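FAD-binding PCMH-type domain-containing protein (Gibberella zeae, PDB 6YJO) probably works as an FAD-dependent oxidoreductase of the oxygen-dependent FAD-linked family, carrying its flavin covalently attached. Local coordinates at residues Gly175-His183 with Ala266-Gln276; Ala237-Leu248 with Ala310-Trp320. All coordinates share one frame; numbering follows the deposited sequence.

Contact 1 of 2, residues Gly175-His183 with Ala266-Gln276; sequences GYGFASRTH and AVTAPKELNMQ. With FAD (flavin-adenine dinucleotide), chain C.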
loop_
_atom_site.group_PDB
_atom_site.type_symbol
_atom_site.label_atom_id
_atom_site.label_comp_id
_atom_site.label_asym_id
_atom_site.label_seq_id
_atom_site.Cartn_x
_atom_site.Cartn_y
_atom_site.Cartn_z
ATOM N N GLY A 175 -1.060 1.458 -4.219
ATOM C CA GLY A 175 0.332 1.672 -4.554
ATOM C C GLY A 175 0.624 3.140 -4.762
ATOM O O GLY A 175 0.478 3.654 -5.875
ATOM N N TYR A 176 1.024 3.826 -3.695
ATOM C CA TYR A 176 1.252 5.262 -3.719
ATOM C C TYR A 176 2.680 5.570 -3.297
ATOM O O TYR A 176 3.217 4.948 -2.374
ATOM C CB TYR A 176 0.274 5.996 -2.798
ATOM C CG TYR A 176 0.400 7.500 -2.871
ATOM C CD1 TYR A 176 1.358 8.174 -2.121
ATOM C CD2 TYR A 176 -0.432 8.245 -3.696
ATOM C CE1 TYR A 176 1.480 9.544 -2.192
ATOM C CE2 TYR A 176 -0.313 9.622 -3.773
ATOM C CZ TYR A 176 0.642 10.261 -3.016
ATOM O OH TYR A 176 0.771 11.625 -3.072
ATOM N N GLY A 177 3.281 6.545 -3.968
ATOM C CA GLY A 177 4.632 6.948 -3.657
ATOM C C GLY A 177 4.937 8.307 -4.246
ATOM O O GLY A 177 4.041 9.033 -4.682
ATOM N N PHE A 178 6.227 8.635 -4.273
ATOM C CA PHE A 178 6.687 9.952 -4.699
ATOM C C PHE A 178 6.676 10.138 -6.210
ATOM O O PHE A 178 7.136 11.177 -6.687
ATOM C CB PHE A 178 8.093 10.205 -4.142
ATOM C CG PHE A 178 8.113 10.511 -2.669
ATOM C CD1 PHE A 178 7.202 11.401 -2.121
ATOM C CD2 PHE A 178 9.032 9.903 -1.829
ATOM C CE1 PHE A 178 7.209 11.682 -0.774
ATOM C CE2 PHE A 178 9.048 10.182 -0.473
ATOM C CZ PHE A 178 8.133 11.075 0.055
ATOM N N ALA A 179 6.162 9.170 -6.966
ATOM C CA ALA A 179 5.878 9.334 -8.385
ATOM C C ALA A 179 4.391 9.258 -8.701
ATOM O O ALA A 179 4.017 9.360 -9.874
ATOM C CB ALA A 179 6.619 8.266 -9.197
ATOM N N SER A 180 3.536 9.081 -7.692
ATOM C CA SER A 180 2.121 8.839 -7.955
ATOM C C SER A 180 1.434 10.088 -8.489
ATOM O O SER A 180 0.678 10.023 -9.466
ATOM C CB SER A 180 1.428 8.352 -6.683
ATOM O OG SER A 180 1.709 6.983 -6.449
ATOM N N ARG A 181 1.680 11.237 -7.856
ATOM C CA ARG A 181 1.012 12.463 -8.279
ATOM C C ARG A 181 1.305 12.773 -9.741
ATOM O O ARG A 181 0.510 13.450 -10.405
ATOM C CB ARG A 181 1.446 13.628 -7.392
ATOM C CG ARG A 181 0.467 14.782 -7.389
ATOM C CD ARG A 181 0.711 15.721 -6.225
ATOM N NE ARG A 181 -0.153 16.891 -6.320
ATOM C CZ ARG A 181 0.066 17.911 -7.145
ATOM N NH1 ARG A 181 1.129 17.909 -7.941
ATOM N NH2 ARG A 181 -0.778 18.934 -7.175
ATOM N N THR A 182 2.434 12.286 -10.253
ATOM C CA THR A 182 2.848 12.527 -11.627
ATOM C C THR A 182 2.489 11.389 -12.568
ATOM O O THR A 182 2.178 11.644 -13.736
ATOM C CB THR A 182 4.365 12.750 -11.681
ATOM O OG1 THR A 182 4.723 13.829 -10.809
ATOM C CG2 THR A 182 4.826 13.060 -13.104
ATOM N N HIS A 183 2.526 10.144 -12.090
ATOM C CA HIS A 183 2.311 8.986 -12.942
ATOM C C HIS A 183 1.268 8.014 -12.403
ATOM O O HIS A 183 1.067 6.957 -13.011
ATOM C CB HIS A 183 3.637 8.238 -13.162
ATOM C CG HIS A 183 4.676 9.041 -13.886
ATOM N ND1 HIS A 183 5.944 9.243 -13.384
ATOM C CD2 HIS A 183 4.635 9.688 -15.075
ATOM C CE1 HIS A 183 6.638 9.981 -14.231
ATOM N NE2 HIS A 183 5.869 10.264 -15.265
ATOM N N ALA A 266 -1.762 21.934 -2.583
ATOM C CA ALA A 266 -2.048 20.626 -3.161
ATOM C C ALA A 266 -2.999 20.721 -4.344
ATOM O O ALA A 266 -3.033 19.805 -5.172
ATOM C CB ALA A 266 -2.634 19.696 -2.096
ATOM N N VAL A 267 -3.759 21.811 -4.447
ATOM C CA VAL A 267 -4.692 21.973 -5.555
ATOM C C VAL A 267 -3.992 22.568 -6.769
ATOM O O VAL A 267 -4.313 22.220 -7.910
ATOM C CB VAL A 267 -5.882 22.844 -5.111
ATOM C CG1 VAL A 267 -6.844 23.080 -6.275
ATOM C CG2 VAL A 267 -6.597 22.207 -3.928
ATOM N N THR A 268 -3.024 23.462 -6.547
ATOM C CA THR A 268 -2.483 24.288 -7.618
ATOM C C THR A 268 -1.109 23.852 -8.114
ATOM O O THR A 268 -0.739 24.213 -9.236
ATOM C CB THR A 268 -2.388 25.748 -7.155
ATOM O OG1 THR A 268 -1.590 25.821 -5.966
ATOM C CG2 THR A 268 -3.769 26.321 -6.868
ATOM N N ALA A 269 -0.348 23.098 -7.326
ATOM C CA ALA A 269 1.032 22.825 -7.693
ATOM C C ALA A 269 1.097 22.016 -8.990
ATOM O O ALA A 269 0.162 21.283 -9.320
ATOM C CB ALA A 269 1.745 22.072 -6.573
ATOM N N PRO A 270 2.184 22.143 -9.753
ATOM C CA PRO A 270 2.320 21.341 -10.976
ATOM C C PRO A 270 2.305 19.850 -10.676
ATOM O O PRO A 270 2.555 19.410 -9.551
ATOM C CB PRO A 270 3.676 21.777 -11.542
ATOM C CG PRO A 270 3.906 23.131 -10.976
ATOM C CD PRO A 270 3.298 23.095 -9.602
ATOM N N LYS A 271 2.011 19.063 -11.717
ATOM C CA LYS A 271 1.983 17.613 -11.566
ATOM C C LYS A 271 3.382 17.023 -11.446
ATOM O O LYS A 271 3.523 15.899 -10.955
ATOM C CB LYS A 271 1.236 16.972 -12.738
ATOM C CG LYS A 271 2.033 16.874 -14.025
ATOM C CD LYS A 271 1.155 16.394 -15.170
ATOM C CE LYS A 271 1.885 16.464 -16.496
ATOM N NZ LYS A 271 2.260 17.866 -16.840
ATOM N N GLU A 272 4.416 17.751 -11.875
ATOM C CA GLU A 272 5.791 17.302 -11.680
ATOM C C GLU A 272 6.194 17.254 -10.212
ATOM O O GLU A 272 7.259 16.711 -9.899
ATOM C CB GLU A 272 6.766 18.219 -12.432
ATOM C CG GLU A 272 6.897 17.926 -13.926
ATOM C CD GLU A 272 5.787 18.546 -14.751
ATOM O OE1 GLU A 272 4.998 19.335 -14.190
ATOM O OE2 GLU A 272 5.703 18.247 -15.964
ATOM N N LEU A 273 5.373 17.789 -9.314
ATOM C CA LEU A 273 5.722 17.945 -7.909
ATOM C C LEU A 273 5.009 16.891 -7.068
ATOM O O LEU A 273 3.795 16.703 -7.199
ATOM C CB LEU A 273 5.352 19.349 -7.431
ATOM C CG LEU A 273 5.616 19.698 -5.968
ATOM C CD1 LEU A 273 7.105 19.746 -5.665
ATOM C CD2 LEU A 273 4.957 21.027 -5.644
ATOM N N ASN A 274 5.767 16.211 -6.208
ATOM C CA ASN A 274 5.246 15.193 -5.302
ATOM C C ASN A 274 5.682 15.541 -3.886
ATOM O O ASN A 274 6.863 15.811 -3.652
ATOM C CB ASN A 274 5.752 13.802 -5.694
ATOM C CG ASN A 274 5.320 13.399 -7.093
ATOM O OD1 ASN A 274 4.328 12.694 -7.265
ATOM N ND2 ASN A 274 6.068 13.846 -8.100
ATOM N N MET A 275 4.742 15.530 -2.941
ATOM C CA MET A 275 5.014 16.070 -1.615
ATOM C C MET A 275 4.288 15.276 -0.542
ATOM O O MET A 275 3.212 14.722 -0.779
ATOM C CB MET A 275 4.587 17.539 -1.529
ATOM C CG MET A 275 5.511 18.397 -0.692
ATOM S SD MET A 275 5.181 20.155 -0.894
ATOM C CE MET A 275 3.780 20.352 0.199
ATOM N N GLN A 276 4.900 15.234 0.643
ATOM C CA GLN A 276 4.258 14.813 1.882
ATOM C C GLN A 276 4.851 15.651 3.010
ATOM O O GLN A 276 5.857 16.342 2.826
ATOM C CB GLN A 276 4.445 13.310 2.131
ATOM C CG GLN A 276 5.744 12.929 2.833
ATOM C CD GLN A 276 5.938 11.426 2.988
ATOM O OE1 GLN A 276 6.995 10.975 3.426
ATOM N NE2 GLN A 276 4.918 10.647 2.642
HETATM P PA FAD C . 1.613 -9.152 2.040
HETATM O O1A FAD C . 1.389 -9.326 3.494
HETATM O O2A FAD C . 2.395 -10.301 1.381
HETATM O O5B FAD C . 0.250 -8.919 1.285
HETATM C C5B FAD C . -0.714 -7.955 1.758
HETATM C C4B FAD C . -2.075 -8.313 1.227
HETATM O O4B FAD C . -1.959 -8.708 -0.163
HETATM C C3B FAD C . -2.750 -9.481 1.939
HETATM O O3B FAD C . -4.162 -9.310 1.969
HETATM C C2B FAD C . -2.338 -10.669 1.072
HETATM O O2B FAD C . -3.245 -11.756 1.186
HETATM C C1B FAD C . -2.409 -10.041 -0.318
HETATM N N9A FAD C . -1.586 -10.713 -1.320
HETATM C C8A FAD C . -0.219 -10.834 -1.341
HETATM N N7A FAD C . 0.245 -11.505 -2.367
HETATM C C5A FAD C . -0.901 -11.853 -3.074
HETATM C C6A FAD C . -1.092 -12.574 -4.265
HETATM N N6A FAD C . -0.103 -13.102 -4.990
HETATM N N1A FAD C . -2.364 -12.741 -4.693
HETATM C C2A FAD C . -3.359 -12.216 -3.975
HETATM N N3A FAD C . -3.298 -11.518 -2.840
HETATM C C4A FAD C . -2.028 -11.371 -2.436
HETATM N N1 FAD C . 2.122 1.658 0.867
HETATM C C2 FAD C . 2.019 2.769 0.079
HETATM O O2 FAD C . 0.988 3.019 -0.557
HETATM N N3 FAD C . 3.090 3.643 -0.018
HETATM C C4 FAD C . 4.306 3.512 0.623
HETATM O O4 FAD C . 5.188 4.353 0.462
HETATM C C4X FAD C . 4.403 2.329 1.457
HETATM N N5 FAD C . 5.518 2.124 2.100
HETATM C C5X FAD C . 5.610 0.989 2.892
HETATM C C6 FAD C . 6.776 0.762 3.613
HETATM C C7 FAD C . 6.932 -0.373 4.399
HETATM C C7M FAD C . 8.224 -0.588 5.141
HETATM C C8 FAD C . 5.861 -1.275 4.526
HETATM C C8M FAD C . 5.981 -2.511 5.375
HETATM C C9 FAD C . 4.681 -1.040 3.826
HETATM C C9A FAD C . 4.548 0.083 3.019
HETATM N N10 FAD C . 3.368 0.341 2.295
HETATM C C10 FAD C . 3.256 1.460 1.512
HETATM C "C1'" FAD C . 2.207 -0.552 2.409
HETATM C "C2'" FAD C . 2.130 -1.610 1.319
HETATM O "O2'" FAD C . 1.648 -1.026 0.110
HETATM C "C3'" FAD C . 1.157 -2.700 1.769
HETATM O "O3'" FAD C . 1.592 -3.183 3.036
HETATM C "C4'" FAD C . 1.045 -3.885 0.811
HETATM O "O4'" FAD C . -0.319 -4.285 0.684
HETATM C "C5'" FAD C . 1.877 -5.050 1.294
HETATM O "O5'" FAD C . 2.040 -5.993 0.218
HETATM P P FAD C . 2.973 -7.240 0.382
HETATM O O1P FAD C . 2.693 -8.244 -0.740
HETATM O O2P FAD C . 4.379 -6.789 0.536
HETATM O O3P FAD C . 2.429 -7.818 1.776
#
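The seam between the FAD-binding domain and the seven-stranded antiparallel sheet that faces the flavin is fastened here by Arg181, whose guanidinium reaches into the turn joining helix 252-268 to strand 273-280. CG stands anti to the backbone N (chi1 -158°) and the chain runs extended to NE, which carries the charged end to four backbone carbonyls. NH1 donates to Pro270 O at 2.6 Å and to Leu273 O at 3.0 Å; NH2 donates to Ala266 O at 3.1 Å and, weakly, to Ala269 O. The Pro270 oxygen lies in the guanidinium plane, yet NH1 sits above the plane of that carbonyl, while Leu273 N, closing the type I turn Pro270-Leu273, comes to the same oxygen from the opposite face. Arginine suits this place because one flat group with several N-H bonds can satisfy a helix end and a turn together.

Next to it, Asn274 ND2 donates to Thr182 OG1 (3.0 Å, 153° at the hydrogen); the bond from that hydroxyl to Lys271 O is modelled very short, and its length is doubtful. Gln276 OE1 comes to the edge of the Phe178 ring, near its plane, 3.6 Å from CZ, ring and amide planes 70° apart; the amide is held by Asp385 and Gln287. At the flavin end of 175-183, Tyr176 N donates to FAD O2 (3.2 Å), and FAD N3 donates to Tyr176 O (2.7 Å).

Contact 2 of 2, residues Ala237-Leu248 with Ala310-Trp320; sequences APETVTPFSIEL and AQISTASTGGW
Ser245 O is gripped by two successive backbone amides, Ser313 N at 2.9 Å and, more weakly, Thr314 N at 3.4 Å. Two residues thus face one, a classic beta bulge in the antiparallel pairing of strand 242-248 with the short edge strand 314-315 of the seven-stranded sheet. Ser245 N returns a bond to Thr314 O, completing the hydrogen-bonded pair. On the same face of the sheet the two hydroxyls, Ser245 OG and Thr314 OG1, lie 2.6 Å apart in a hydrogen bond; both torsions (chi1 77° and 61°) set the oxygen between backbone N and carbonyl carbon, bringing the two oxygens together. Ser313 OG accepts from Glu247 N at 3.1 Å, probably in place of a backbone carbonyl that the bulge has displaced.

Farther along, Phe244 and Ala315 form a non-hydrogen-bonded pair, the small alanine fitting beside the Phe244 CB, and Val241 and Gly318 bond through both their amides and carbonyls. Thr317 OG1 donates to Thr242 OG1, which is also bonded to Gly292 O. Ala310 CB lies against Ile246 CG2 and Leu248 CD2, an apolar end to the pairing.

At the other end Trp320, opening helix 320-326 after the N-cap Gly319, places its indole against Ala237 and Pro238. Pro238 CD packs on CE3 of Trp320 at 3.6 Å, and Ala237 CB makes a CH-pi contact over the face of its five-membered ring, 4.1 Å from the centroid.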
loop_
_atom_site.group_PDB
_atom_site.type_symbol
_atom_site.label_atom_id
_atom_site.label_comp_id
_atom_site.label_asym_id
_atom_site.label_seq_id
_atom_site.Cartn_x
_atom_site.Cartn_y
_atom_site.Cartn_z
ATOM N N ALA A 237 11.752 6.082 -17.126
ATOM C CA ALA A 237 12.392 6.564 -15.909
ATOM C C ALA A 237 13.019 7.927 -16.180
ATOM O O ALA A 237 13.872 8.036 -17.074
ATOM C CB ALA A 237 13.458 5.583 -15.426
ATOM N N PRO A 238 12.646 8.979 -15.452
ATOM C CA PRO A 238 13.219 10.292 -15.742
ATOM C C PRO A 238 14.696 10.321 -15.389
ATOM O O PRO A 238 15.181 9.566 -14.547
ATOM C CB PRO A 238 12.410 11.243 -14.855
ATOM C CG PRO A 238 12.020 10.409 -13.689
ATOM C CD PRO A 238 11.871 8.990 -14.197
ATOM N N GLU A 239 15.418 11.209 -16.067
ATOM C CA GLU A 239 16.851 11.360 -15.863
ATOM C C GLU A 239 17.195 12.517 -14.938
ATOM O O GLU A 239 18.322 12.570 -14.431
ATOM C CB GLU A 239 17.551 11.558 -17.217
ATOM C CG GLU A 239 17.033 12.742 -18.020
ATOM C CD GLU A 239 17.745 12.903 -19.355
ATOM O OE1 GLU A 239 18.476 11.973 -19.762
ATOM O OE2 GLU A 239 17.575 13.961 -19.996
ATOM N N THR A 240 16.249 13.423 -14.699
ATOM C CA THR A 240 16.459 14.633 -13.910
ATOM C C THR A 240 15.413 14.649 -12.800
ATOM O O THR A 240 14.251 14.990 -13.039
ATOM C CB THR A 240 16.362 15.868 -14.803
ATOM O OG1 THR A 240 17.421 15.844 -15.768
ATOM C CG2 THR A 240 16.448 17.146 -13.985
ATOM N N VAL A 241 15.821 14.279 -11.588
ATOM C CA VAL A 241 14.909 14.122 -10.460
ATOM C C VAL A 241 15.523 14.805 -9.246
ATOM O O VAL A 241 16.693 14.569 -8.921
ATOM C CB VAL A 241 14.611 12.633 -10.173
ATOM C CG1 VAL A 241 14.607 11.834 -11.475
ATOM C CG2 VAL A 241 15.604 12.032 -9.186
ATOM N N THR A 242 14.739 15.652 -8.584
ATOM C CA THR A 242 15.216 16.451 -7.454
ATOM C C THR A 242 14.444 16.125 -6.182
ATOM O O THR A 242 13.329 16.641 -5.980
ATOM C CB THR A 242 15.092 17.943 -7.769
ATOM O OG1 THR A 242 15.720 18.222 -9.028
ATOM C CG2 THR A 242 15.751 18.784 -6.676
ATOM N N PRO A 243 14.978 15.288 -5.297
ATOM C CA PRO A 243 14.425 15.208 -3.942
ATOM C C PRO A 243 14.643 16.512 -3.190
ATOM O O PRO A 243 15.541 17.295 -3.502
ATOM C CB PRO A 243 15.209 14.059 -3.293
ATOM C CG PRO A 243 15.790 13.278 -4.427
ATOM C CD PRO A 243 15.995 14.250 -5.549
ATOM N N PHE A 244 13.792 16.749 -2.193
ATOM C CA PHE A 244 13.936 17.926 -1.346
ATOM C C PHE A 244 13.345 17.663 0.032
ATOM O O PHE A 244 12.470 16.814 0.204
ATOM C CB PHE A 244 13.270 19.158 -1.976
ATOM C CG PHE A 244 11.776 19.030 -2.167
ATOM C CD1 PHE A 244 11.254 18.410 -3.291
ATOM C CD2 PHE A 244 10.896 19.553 -1.233
ATOM C CE1 PHE A 244 9.885 18.304 -3.473
ATOM C CE2 PHE A 244 9.526 19.448 -1.409
ATOM C CZ PHE A 244 9.022 18.823 -2.530
ATOM N N SER A 245 13.851 18.414 1.015
ATOM C CA SER A 245 13.277 18.488 2.350
ATOM C C SER A 245 13.181 19.946 2.773
ATOM O O SER A 245 13.982 20.783 2.350
ATOM C CB SER A 245 14.114 17.709 3.380
ATOM O OG SER A 245 15.281 18.427 3.741
ATOM N N ILE A 246 12.172 20.245 3.589
ATOM C CA ILE A 246 12.033 21.525 4.277
ATOM C C ILE A 246 11.789 21.202 5.744
ATOM O O ILE A 246 10.747 20.632 6.090
ATOM C CB ILE A 246 10.885 22.380 3.719
ATOM C CG1 ILE A 246 11.086 22.695 2.232
ATOM C CG2 ILE A 246 10.759 23.659 4.534
ATOM C CD1 ILE A 246 10.103 21.977 1.325
ATOM N N GLU A 247 12.737 21.561 6.603
ATOM C CA GLU A 247 12.612 21.323 8.033
ATOM C C GLU A 247 11.875 22.480 8.695
ATOM O O GLU A 247 12.107 23.650 8.373
ATOM C CB GLU A 247 13.990 21.148 8.667
ATOM C CG GLU A 247 14.845 20.080 8.004
ATOM C CD GLU A 247 16.181 19.900 8.698
ATOM O OE1 GLU A 247 16.422 20.586 9.714
ATOM O OE2 GLU A 247 16.989 19.069 8.232
ATOM N N LEU A 248 10.983 22.143 9.624
ATOM C CA LEU A 248 10.169 23.130 10.318
ATOM C C LEU A 248 10.075 22.773 11.793
ATOM O O LEU A 248 10.406 21.660 12.211
ATOM C CB LEU A 248 8.758 23.217 9.724
ATOM C CG LEU A 248 8.655 23.649 8.263
ATOM C CD1 LEU A 248 8.282 22.459 7.388
ATOM C CD2 LEU A 248 7.639 24.770 8.126
ATOM N N ALA A 310 9.303 29.657 5.061
ATOM C CA ALA A 310 10.321 28.629 5.192
ATOM C C ALA A 310 11.122 28.537 3.901
ATOM O O ALA A 310 10.782 29.142 2.881
ATOM C CB ALA A 310 9.693 27.268 5.537
ATOM N N GLN A 311 12.202 27.762 3.961
ATOM C CA GLN A 311 13.132 27.619 2.852
ATOM C C GLN A 311 13.578 26.169 2.760
ATOM O O GLN A 311 13.548 25.430 3.747
ATOM C CB GLN A 311 14.351 28.536 3.032
ATOM C CG GLN A 311 14.782 28.689 4.482
ATOM C CD GLN A 311 16.264 28.960 4.628
ATOM O OE1 GLN A 311 17.095 28.200 4.130
ATOM N NE2 GLN A 311 16.605 30.043 5.319
ATOM N N ILE A 312 13.990 25.764 1.557
ATOM C CA ILE A 312 14.520 24.419 1.376
ATOM C C ILE A 312 15.694 24.203 2.319
ATOM O O ILE A 312 16.582 25.058 2.453
ATOM C CB ILE A 312 14.926 24.196 -0.091
ATOM C CG1 ILE A 312 13.731 23.668 -0.888
ATOM C CG2 ILE A 312 16.104 23.226 -0.193
ATOM C CD1 ILE A 312 13.950 23.616 -2.381
ATOM N N SER A 313 15.698 23.051 2.987
ATOM C CA SER A 313 16.804 22.665 3.853
ATOM C C SER A 313 17.845 21.856 3.089
ATOM O O SER A 313 19.036 22.174 3.135
ATOM C CB SER A 313 16.276 21.870 5.052
ATOM O OG SER A 313 15.586 22.715 5.957
ATOM N N THR A 314 17.413 20.816 2.378
ATOM C CA THR A 314 18.290 20.020 1.532
ATOM C C THR A 314 17.612 19.790 0.191
ATOM O O THR A 314 16.400 19.560 0.126
ATOM C CB THR A 314 18.635 18.673 2.183
ATOM O OG1 THR A 314 17.435 17.920 2.399
ATOM C CG2 THR A 314 19.340 18.892 3.521
ATOM N N ALA A 315 18.396 19.866 -0.881
ATOM C CA ALA A 315 17.875 19.632 -2.219
ATOM C C ALA A 315 19.036 19.254 -3.124
ATOM O O ALA A 315 20.117 19.843 -3.038
ATOM C CB ALA A 315 17.135 20.863 -2.757
ATOM N N SER A 316 18.806 18.257 -3.971
ATOM C CA SER A 316 19.860 17.706 -4.804
ATOM C C SER A 316 19.218 17.067 -6.027
ATOM O O SER A 316 18.129 16.500 -5.933
ATOM C CB SER A 316 20.693 16.681 -4.023
ATOM O OG SER A 316 21.657 16.062 -4.855
ATOM N N THR A 317 19.892 17.172 -7.168
ATOM C CA THR A 317 19.408 16.607 -8.415
ATOM C C THR A 317 20.251 15.397 -8.792
ATOM O O THR A 317 21.469 15.379 -8.582
ATOM C CB THR A 317 19.448 17.647 -9.540
ATOM O OG1 THR A 317 18.869 18.874 -9.078
ATOM C CG2 THR A 317 18.678 17.158 -10.764
ATOM N N GLY A 318 19.594 14.392 -9.354
ATOM C CA GLY A 318 20.278 13.163 -9.688
ATOM C C GLY A 318 19.392 12.215 -10.470
ATOM O O GLY A 318 18.347 12.599 -10.992
ATOM N N GLY A 319 19.836 10.961 -10.545
ATOM C CA GLY A 319 19.128 9.954 -11.304
ATOM C C GLY A 319 17.881 9.447 -10.588
ATOM O O GLY A 319 17.613 9.765 -9.432
ATOM N N TRP A 320 17.116 8.627 -11.313
ATOM C CA TRP A 320 15.870 8.085 -10.782
ATOM C C TRP A 320 16.142 7.026 -9.724
ATOM O O TRP A 320 15.467 6.986 -8.691
ATOM C CB TRP A 320 15.040 7.516 -11.937
ATOM C CG TRP A 320 14.022 6.460 -11.572
ATOM C CD1 TRP A 320 14.182 5.105 -11.651
ATOM C CD2 TRP A 320 12.680 6.676 -11.116
ATOM N NE1 TRP A 320 13.030 4.469 -11.267
ATOM C CE2 TRP A 320 12.092 5.409 -10.930
ATOM C CE3 TRP A 320 11.920 7.817 -10.844
ATOM C CZ2 TRP A 320 10.783 5.250 -10.478
ATOM C CZ3 TRP A 320 10.619 7.658 -10.395
ATOM C CH2 TRP A 320 10.064 6.385 -10.217
#

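Both contacts serve the same seven-stranded antiparallel sheet, but at different depths. Contact 1 is mostly buried and joins strand 273-280 and the end of helix 252-268 to the FAD-binding region, so it relies on side chains that satisfy buried backbone carbonyls and the Asn274 amide. Contact 2 lies farther from the chain's centre and adds the edge strand 314-315 to strand 242-248, chiefly through backbone bonds, with hydroxyls on its more exposed face. They meet through Phe244, whose CZ packs against Leu273 CD1 at 3.8 Å, and through Trp320, whose CH2 lies 4.1 Å from Ala179 CB. The flavin touches contact 1 directly, whereas the side chain of Trp320 is about 12 Å from the FAD.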